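Local structure of octaprenyl Pyrophosphate Synthase (3TC1) at residues 227-232 and 242-247. The protein probably catalyses the stepwise condensation of isopentenyl diphosphate onto an allylic diphosphate primer, building the eight-isoprene chain of octaprenyl diphosphate. Residues are numbered along the deposited sequence; the frame is centred on the assembly and turned at random.
Sequences LPYLLL and GLLISY
Leu-244 reaches from helix 238-246 to helix 227-233 and sets one methyl against Tyr-229 and the other beside Leu-232. Leu-244 CD1 arrives at the edge of the Tyr-229 ring, near its plane, 4.0 Å from Tyr-229 CD1; this is an aliphatic contact with the ring rim, not a CH-pi contact over a face. The second branch is looser: Leu-244 CD2 stands 4.4 Å from Leu-232 CD2, methyl to methyl, and 4.2 Å from the backbone O of Tyr-229. The CB of Leu-244 already points toward the partner helix, and CG, anti to the backbone N (chi1 -178°), carries both methyls on in that direction, so that one branch of the fork faces Tyr-229 and the other Leu-232. Tyr-229 and Leu-232, three positions apart, form one flank of helix 227-233.

The closer part is a modest buried patch of three residues, 124 Å² over both segments. Other side chains fill in around it: Phe-220 stacks on the ring of Tyr-229 and also touches Leu-244, while Phe-263 of helix 253-265 meets that ring edge-to-face and packs on Leu-232. On the outer side of helix 238-246, by contrast, Ile-245 and Ser-246 are exposed and stay clear of the partner helix.

Within the all-helical polyprenyl synthetase fold, the contact joins two consecutive short helices at the periphery, with the Tyr-229 side chain about 10 Å from a bound magnesium ion, too far to touch it. No hydrogen bond or salt bridge links the two segments, which implies that what holds them here is nondirectional van der Waals and hydrophobic contact, shared with the surrounding aromatic side chains.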
loop_
_atom_site.group_PDB
_atom_site.type_symbol
_atom_site.label_atom_id
_atom_site.label_comp_id
_atom_site.label_asym_id
_atom_site.label_seq_id
_atom_site.Cartn_x
_atom_site.Cartn_y
_atom_site.Cartn_z
ATOM N N LEU B 227 -5.433 26.852 1.460
ATOM C CA LEU B 227 -5.877 27.975 2.291
ATOM C C LEU B 227 -5.752 29.358 1.643
ATOM O O LEU B 227 -6.693 30.143 1.677
ATOM C CB LEU B 227 -5.148 27.962 3.645
ATOM C CG LEU B 227 -5.747 28.901 4.704
ATOM C CD1 LEU B 227 -7.245 28.637 4.843
ATOM C CD2 LEU B 227 -5.039 28.698 6.040
ATOM N N PRO B 228 -4.585 29.684 1.055
ATOM C CA PRO B 228 -4.463 31.004 0.430
ATOM C C PRO B 228 -5.597 31.278 -0.563
ATOM O O PRO B 228 -6.167 32.365 -0.582
ATOM C CB PRO B 228 -3.105 30.929 -0.265
ATOM C CG PRO B 228 -2.324 30.018 0.633
ATOM C CD PRO B 228 -3.325 28.932 0.950
ATOM N N TYR B 229 -5.916 30.284 -1.387
ATOM C CA TYR B 229 -6.969 30.420 -2.392
ATOM C C TYR B 229 -8.347 30.507 -1.757
ATOM O O TYR B 229 -9.220 31.227 -2.242
ATOM C CB TYR B 229 -6.897 29.240 -3.371
ATOM C CG TYR B 229 -5.650 29.278 -4.228
ATOM C CD1 TYR B 229 -5.612 30.025 -5.410
ATOM C CD2 TYR B 229 -4.491 28.608 -3.834
ATOM C CE1 TYR B 229 -4.449 30.103 -6.178
ATOM C CE2 TYR B 229 -3.319 28.684 -4.596
ATOM C CZ TYR B 229 -3.308 29.431 -5.764
ATOM O OH TYR B 229 -2.160 29.494 -6.522
ATOM N N LEU B 230 -8.542 29.767 -0.668
ATOM C CA LEU B 230 -9.812 29.788 0.045
ATOM C C LEU B 230 -10.041 31.167 0.671
ATOM O O LEU B 230 -11.113 31.754 0.531
ATOM C CB LEU B 230 -9.811 28.709 1.135
ATOM C CG LEU B 230 -9.861 27.285 0.568
ATOM C CD1 LEU B 230 -9.379 26.276 1.597
ATOM C CD2 LEU B 230 -11.298 26.996 0.120
ATOM N N LEU B 231 -9.027 31.678 1.361
ATOM C CA LEU B 231 -9.130 32.990 2.000
ATOM C C LEU B 231 -9.289 34.093 0.953
ATOM O O LEU B 231 -10.044 35.046 1.152
ATOM C CB LEU B 231 -7.895 33.252 2.870
ATOM C CG LEU B 231 -7.716 32.319 4.077
ATOM C CD1 LEU B 231 -6.434 32.662 4.815
ATOM C CD2 LEU B 231 -8.918 32.453 5.009
ATOM N N LEU B 232 -8.577 33.965 -0.162
ATOM C CA LEU B 232 -8.675 34.952 -1.238
ATOM C C LEU B 232 -10.084 34.963 -1.817
ATOM O O LEU B 232 -10.696 36.016 -1.974
ATOM C CB LEU B 232 -7.678 34.637 -2.365
ATOM C CG LEU B 232 -7.780 35.586 -3.573
ATOM C CD1 LEU B 232 -7.439 37.016 -3.132
ATOM C CD2 LEU B 232 -6.839 35.135 -4.680
ATOM N N GLY B 242 -14.912 34.795 -10.588
ATOM C CA GLY B 242 -15.084 34.101 -11.854
ATOM C C GLY B 242 -13.733 33.789 -12.477
ATOM O O GLY B 242 -13.498 32.684 -12.978
ATOM N N LEU B 243 -12.830 34.764 -12.442
ATOM C CA LEU B 243 -11.500 34.574 -13.004
ATOM C C LEU B 243 -10.718 33.495 -12.256
ATOM O O LEU B 243 -10.110 32.619 -12.873
ATOM C CB LEU B 243 -10.705 35.886 -12.976
ATOM C CG LEU B 243 -11.141 37.018 -13.914
ATOM C CD1 LEU B 243 -10.191 38.212 -13.755
ATOM C CD2 LEU B 243 -11.129 36.523 -15.354
ATOM N N LEU B 244 -10.726 33.562 -10.928
ATOM C CA LEU B 244 -10.004 32.574 -10.136
ATOM C C LEU B 244 -10.492 31.173 -10.480
ATOM O O LEU B 244 -9.688 30.271 -10.710
ATOM C CB LEU B 244 -10.183 32.838 -8.639
ATOM C CG LEU B 244 -9.422 31.873 -7.725
ATOM C CD1 LEU B 244 -7.925 31.981 -7.987
ATOM C CD2 LEU B 244 -9.739 32.201 -6.266
ATOM N N ILE B 245 -11.810 30.992 -10.525
ATOM C CA ILE B 245 -12.369 29.690 -10.856
ATOM C C ILE B 245 -11.933 29.248 -12.256
ATOM O O ILE B 245 -11.595 28.084 -12.475
ATOM C CB ILE B 245 -13.914 29.702 -10.770
ATOM C CG1 ILE B 245 -14.346 29.878 -9.310
ATOM C CG2 ILE B 245 -14.481 28.395 -11.334
ATOM C CD1 ILE B 245 -15.846 29.942 -9.105
ATOM N N SER B 246 -11.921 30.183 -13.200
ATOM C CA SER B 246 -11.516 29.875 -14.567
ATOM C C SER B 246 -10.037 29.484 -14.625
ATOM O O SER B 246 -9.607 28.808 -15.558
ATOM C CB SER B 246 -11.742 31.080 -15.476
ATOM O OG SER B 246 -10.721 32.047 -15.279
ATOM N N TYR B 247 -9.253 29.915 -13.642
ATOM C CA TYR B 247 -7.836 29.572 -13.641
ATOM C C TYR B 247 -7.561 28.229 -12.968
ATOM O O TYR B 247 -6.422 27.765 -12.944
ATOM C CB TYR B 247 -7.008 30.672 -12.962
ATOM C CG TYR B 247 -7.054 32.001 -13.685
ATOM C CD1 TYR B 247 -7.327 32.065 -15.056
ATOM C CD2 TYR B 247 -6.809 33.198 -13.004
ATOM C CE1 TYR B 247 -7.356 33.288 -15.733
ATOM C CE2 TYR B 247 -6.833 34.421 -13.672
ATOM C CZ TYR B 247 -7.109 34.460 -15.034
ATOM O OH TYR B 247 -7.150 35.672 -15.695
#